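Side-chain contacts in citrate synthase (PDB 2P2W), which probably condenses oxaloacetate with acetyl-CoA and water to give citrate and free CoA, a step of the tricarboxylic acid cycle: residues A[233-238]-A[281-286]; A[286-289]-A[295-298]. One frame throughout, in Å; residues are numbered along the deposited sequence.

How the contacts relate
Helix 275-289 takes part in both contacts, and Y286 belongs to both segments taken from it, although its ring works in contact 1 alone. Contact 1 sets that helix against helix 231-241 and runs from buried aliphatic packing to a polar margin, where one hydrogen bond joins two side chains. Contact 2 ties the last turn of the same helix to the loop that follows it; it is apolar, without a direct hydrogen bond, and one water spans the backbones. Both are partly buried, with centres 9 Å apart, and V235 of contact 1 also packs on I287 of contact 2. Contact 2 lies nearer the bound citrate.

Contact 1 (A[233-238]-A[281-286]); sequences EFVQKC and SKLEEY
The ring of Y286 is met at its edge, near its own plane, by two neighbours from helix 231-241: the methyl CG1 of V235 and the amide nitrogen of Q236. V235 CG1 touches Y286 CE2 at 3.6 Å, while Q236 NE2 gives a hydrogen bond to Y286 OH at 2.9 Å, moderately bent with an N-H...O angle of 150°. The Q236 amide plane stands 73° from the ring, and the hydroxyl oxygen lies slightly out of that amide plane. Q236 reaches it through a chain bent at chi2, which turns the amide back toward the tyrosine. On the buried side V235 CG1 meets the tyrosine edge, while CG2 reaches L283 CD1 at 3.5 Å and also lies near Y286 CD2. Y286 CG lies anti to the backbone N, carrying the ring across to helix 231-241. The two helix segments cross at -59° with axes 11.0 Å apart, and the closest contacts are made by side chains. V231, one turn before V235, extends the apolar patch onto L283 and Y286, and M221 of helix 214-225 also touches L283. The chemistry is therefore graded: the aliphatic groups of V235 and L283 pack in the buried part, and at the exposed Q236 the phenol is tethered by an uncharged amide, which restrains its hydroxyl end with no salt bridge between the two segments.

Contact 2 (A[286-289]-A[295-298]); sequences YIVS and IYPN
I287 and V288, on the last turn of helix 275-289, make an apolar contact with I295, Y296 and P297 in the loop leading to helix 299-309, so that the chain packs back on the helix it has just left. I287 CG2 approaches I295 CG1 at 3.7 Å and rests 3.6 Å from the carbonyl oxygen of I295. Chi1 of I295 (62°) sets CG1 between the backbone N and the carbonyl carbon, toward I287 CG2. The two methyls of V288 lie along the CD2-CE2 bond of Y296, CG2 4.0 Å from Y296 CD2 and CG1 4.0 Å from Y296 CE2; the two side chains cross at about a right angle. V288 CG2 also meets P297 CD. A water bridges the backbones, 3.1 Å from I287 O and 2.9 Å from I295 O. F248 packs on I287, I295 and P297, and the Y296 ring meets Y256 edge-to-face. The arrangement is a helix-loop-helix connection beside the active site of a citrate synthase: N298 is the N-cap of the helix carrying the predicted catalytic D300, the Y296 side chain is about 7 Å from that of the predicted active-site H250, and the I295 side chain about 7 Å from the bound citrate.

Contact 1 (A[233-238]-A[281-286])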
loop_
_atom_site.group_PDB
_atom_site.type_symbol
_atom_site.label_atom_id
_atom_site.label_comp_id
_atom_site.label_asym_id
_atom_site.label_seq_id
_atom_site.Cartn_x
_atom_site.Cartn_y
_atom_site.Cartn_z
ATOM N N GLU A 233 30.517 -23.387 3.452
ATOM C CA GLU A 233 31.282 -22.169 3.199
ATOM C C GLU A 233 30.392 -20.946 2.975
ATOM O O GLU A 233 30.693 -19.846 3.448
ATOM C CB GLU A 233 32.185 -22.366 1.983
ATOM C CG GLU A 233 33.095 -21.184 1.689
ATOM C CD GLU A 233 34.228 -21.545 0.748
ATOM O OE1 GLU A 233 34.478 -22.756 0.553
ATOM O OE2 GLU A 233 34.870 -20.620 0.201
ATOM N N PHE A 234 29.304 -21.134 2.238
ATOM C CA PHE A 234 28.387 -20.038 1.954
ATOM C C PHE A 234 27.711 -19.537 3.228
ATOM O O PHE A 234 27.608 -18.329 3.452
ATOM C CB PHE A 234 27.313 -20.487 0.965
ATOM C CG PHE A 234 26.286 -19.435 0.672
ATOM C CD1 PHE A 234 26.582 -18.372 -0.177
ATOM C CD2 PHE A 234 25.025 -19.498 1.257
ATOM C CE1 PHE A 234 25.633 -17.386 -0.440
ATOM C CE2 PHE A 234 24.068 -18.518 1.002
ATOM C CZ PHE A 234 24.373 -17.460 0.152
ATOM N N VAL A 235 27.241 -20.470 4.051
ATOM C CA VAL A 235 26.569 -20.109 5.296
ATOM C C VAL A 235 27.509 -19.355 6.236
ATOM O O VAL A 235 27.138 -18.320 6.789
ATOM C CB VAL A 235 26.010 -21.361 6.017
ATOM C CG1 VAL A 235 25.458 -20.981 7.384
ATOM C CG2 VAL A 235 24.908 -21.993 5.170
ATOM N N GLN A 236 28.724 -19.866 6.406
ATOM C CA GLN A 236 29.695 -19.212 7.278
ATOM C C GLN A 236 29.993 -17.799 6.791
ATOM O O GLN A 236 30.130 -16.872 7.593
ATOM C CB GLN A 236 30.986 -20.031 7.353
ATOM C CG GLN A 236 30.858 -21.286 8.197
ATOM C CD GLN A 236 30.311 -20.993 9.588
ATOM O OE1 GLN A 236 30.775 -20.078 10.269
ATOM N NE2 GLN A 236 29.328 -21.777 10.018
ATOM N N LYS A 237 30.084 -17.644 5.473
ATOM C CA LYS A 237 30.340 -16.348 4.858
ATOM C C LYS A 237 29.195 -15.392 5.179
ATOM O O LYS A 237 29.418 -14.223 5.492
ATOM C CB LYS A 237 30.465 -16.501 3.339
ATOM C CG LYS A 237 30.432 -15.188 2.565
ATOM C CD LYS A 237 30.165 -15.432 1.085
ATOM C CE LYS A 237 30.820 -14.374 0.213
ATOM N NZ LYS A 237 30.149 -14.259 -1.116
ATOM N N CYS A 238 27.966 -15.895 5.088
ATOM C CA CYS A 238 26.787 -15.087 5.375
ATOM C C CYS A 238 26.780 -14.603 6.823
ATOM O O CYS A 238 26.420 -13.459 7.102
ATOM C CB CYS A 238 25.515 -15.889 5.088
ATOM S SG CYS A 238 25.075 -15.948 3.333
ATOM N N SER A 281 17.847 -28.380 -0.030
ATOM C CA SER A 281 17.724 -29.415 0.986
ATOM C C SER A 281 19.001 -29.491 1.815
ATOM O O SER A 281 18.952 -29.660 3.036
ATOM C CB SER A 281 17.442 -30.766 0.325
ATOM O OG SER A 281 17.049 -31.721 1.292
ATOM N N LYS A 282 20.147 -29.364 1.149
ATOM C CA LYS A 282 21.431 -29.419 1.839
ATOM C C LYS A 282 21.607 -28.188 2.723
ATOM O O LYS A 282 22.184 -28.267 3.809
ATOM C CB LYS A 282 22.573 -29.491 0.825
ATOM C CG LYS A 282 23.940 -29.741 1.449
ATOM C CD LYS A 282 23.977 -31.082 2.165
ATOM C CE LYS A 282 25.396 -31.466 2.542
ATOM N NZ LYS A 282 25.435 -32.817 3.157
ATOM N N LEU A 283 21.109 -27.050 2.248
ATOM C CA LEU A 283 21.204 -25.806 3.003
ATOM C C LEU A 283 20.424 -25.961 4.311
ATOM O O LEU A 283 20.891 -25.559 5.379
ATOM C CB LEU A 283 20.637 -24.650 2.176
ATOM C CG LEU A 283 20.729 -23.234 2.752
ATOM C CD1 LEU A 283 22.179 -22.901 3.115
ATOM C CD2 LEU A 283 20.196 -22.245 1.709
ATOM N N GLU A 284 19.239 -26.557 4.226
ATOM C CA GLU A 284 18.426 -26.774 5.415
ATOM C C GLU A 284 19.149 -27.723 6.363
ATOM O O GLU A 284 19.207 -27.483 7.571
ATOM C CB GLU A 284 17.069 -27.377 5.049
ATOM C CG GLU A 284 16.331 -27.942 6.253
ATOM C CD GLU A 284 15.002 -28.562 5.895
ATOM O OE1 GLU A 284 14.519 -28.332 4.767
ATOM O OE2 GLU A 284 14.435 -29.278 6.748
ATOM N N GLU A 285 19.695 -28.801 5.812
ATOM C CA GLU A 285 20.404 -29.781 6.627
ATOM C C GLU A 285 21.524 -29.139 7.433
ATOM O O GLU A 285 21.656 -29.383 8.633
ATOM C CB GLU A 285 21.004 -30.892 5.760
ATOM C CG GLU A 285 21.644 -32.014 6.578
ATOM C CD GLU A 285 22.473 -32.966 5.733
ATOM O OE1 GLU A 285 23.575 -32.567 5.299
ATOM O OE2 GLU A 285 22.022 -34.108 5.494
ATOM N N TYR A 286 22.334 -28.320 6.775
ATOM C CA TYR A 286 23.452 -27.683 7.449
ATOM C C TYR A 286 23.031 -26.671 8.510
ATOM O O TYR A 286 23.562 -26.667 9.625
ATOM C CB TYR A 286 24.371 -27.001 6.433
ATOM C CG TYR A 286 25.544 -26.303 7.079
ATOM C CD1 TYR A 286 26.731 -26.991 7.332
ATOM C CD2 TYR A 286 25.447 -24.977 7.503
ATOM C CE1 TYR A 286 27.788 -26.379 7.995
ATOM C CE2 TYR A 286 26.499 -24.353 8.168
ATOM C CZ TYR A 286 27.666 -25.061 8.412
ATOM O OH TYR A 286 28.709 -24.458 9.076
#

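Contact 2 (A[286-289]-A[295-298])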
loop_
_atom_site.group_PDB
_atom_site.type_symbol
_atom_site.label_atom_id
_atom_site.label_comp_id
_atom_site.label_asym_id
_atom_site.label_seq_id
_atom_site.Cartn_x
_atom_site.Cartn_y
_atom_site.Cartn_z
ATOM N N TYR A 286 22.334 -28.320 6.775
ATOM C CA TYR A 286 23.452 -27.683 7.449
ATOM C C TYR A 286 23.031 -26.671 8.510
ATOM O O TYR A 286 23.562 -26.667 9.625
ATOM C CB TYR A 286 24.371 -27.001 6.433
ATOM C CG TYR A 286 25.544 -26.303 7.079
ATOM C CD1 TYR A 286 26.731 -26.991 7.332
ATOM C CD2 TYR A 286 25.447 -24.977 7.503
ATOM C CE1 TYR A 286 27.788 -26.379 7.995
ATOM C CE2 TYR A 286 26.499 -24.353 8.168
ATOM C CZ TYR A 286 27.666 -25.061 8.412
ATOM O OH TYR A 286 28.709 -24.458 9.076
ATOM N N ILE A 287 22.080 -25.815 8.158
ATOM C CA ILE A 287 21.614 -24.784 9.071
ATOM C C ILE A 287 20.885 -25.347 10.285
ATOM O O ILE A 287 21.131 -24.916 11.409
ATOM C CB ILE A 287 20.717 -23.767 8.328
ATOM C CG1 ILE A 287 21.589 -22.933 7.385
ATOM C CG2 ILE A 287 19.977 -22.873 9.326
ATOM C CD1 ILE A 287 20.832 -21.919 6.548
ATOM N N VAL A 288 20.005 -26.317 10.067
ATOM C CA VAL A 288 19.262 -26.911 11.169
ATOM C C VAL A 288 20.117 -27.855 12.027
ATOM O O VAL A 288 20.049 -27.800 13.257
ATOM C CB VAL A 288 18.011 -27.667 10.650
ATOM C CG1 VAL A 288 17.282 -28.340 11.805
ATOM C CG2 VAL A 288 17.078 -26.688 9.945
ATOM N N SER A 289 20.928 -28.706 11.397
ATOM C CA SER A 289 21.760 -29.639 12.167
ATOM C C SER A 289 22.795 -28.911 13.029
ATOM O O SER A 289 23.143 -29.375 14.116
ATOM C CB SER A 289 22.460 -30.646 11.241
ATOM O OG SER A 289 23.449 -30.028 10.435
ATOM N N ILE A 295 17.423 -20.812 13.240
ATOM C CA ILE A 295 16.452 -20.501 12.190
ATOM C C ILE A 295 16.142 -21.734 11.351
ATOM O O ILE A 295 16.945 -22.665 11.266
ATOM C CB ILE A 295 16.939 -19.373 11.250
ATOM C CG1 ILE A 295 18.225 -19.794 10.528
ATOM C CG2 ILE A 295 17.137 -18.087 12.049
ATOM C CD1 ILE A 295 18.753 -18.750 9.550
ATOM N N TYR A 296 14.966 -21.732 10.735
ATOM C CA TYR A 296 14.527 -22.849 9.916
ATOM C C TYR A 296 14.020 -22.351 8.570
ATOM O O TYR A 296 13.843 -21.150 8.369
ATOM C CB TYR A 296 13.402 -23.606 10.620
ATOM C CG TYR A 296 13.786 -24.184 11.961
ATOM C CD1 TYR A 296 13.969 -23.362 13.073
ATOM C CD2 TYR A 296 13.971 -25.557 12.117
ATOM C CE1 TYR A 296 14.330 -23.896 14.312
ATOM C CE2 TYR A 296 14.328 -26.099 13.346
ATOM C CZ TYR A 296 14.506 -25.266 14.438
ATOM O OH TYR A 296 14.860 -25.809 15.653
ATOM N N PRO A 297 13.791 -23.274 7.627
ATOM C CA PRO A 297 13.295 -22.854 6.317
ATOM C C PRO A 297 11.886 -22.283 6.446
ATOM O O PRO A 297 11.111 -22.734 7.292
ATOM C CB PRO A 297 13.274 -24.155 5.513
ATOM C CG PRO A 297 14.200 -25.134 6.182
ATOM C CD PRO A 297 14.120 -24.711 7.633
ATOM N N ASN A 298 11.570 -21.267 5.648
ATOM C CA ASN A 298 10.215 -20.740 5.642
ATOM C C ASN A 298 9.692 -21.150 4.262
ATOM O O ASN A 298 10.462 -21.636 3.423
ATOM C CB ASN A 298 10.161 -19.216 5.857
ATOM C CG ASN A 298 10.919 -18.435 4.806
ATOM O OD1 ASN A 298 10.792 -18.684 3.608
ATOM N ND2 ASN A 298 11.701 -17.461 5.256
HETATM O O HOH W 1 18.845 -23.793 13.094
#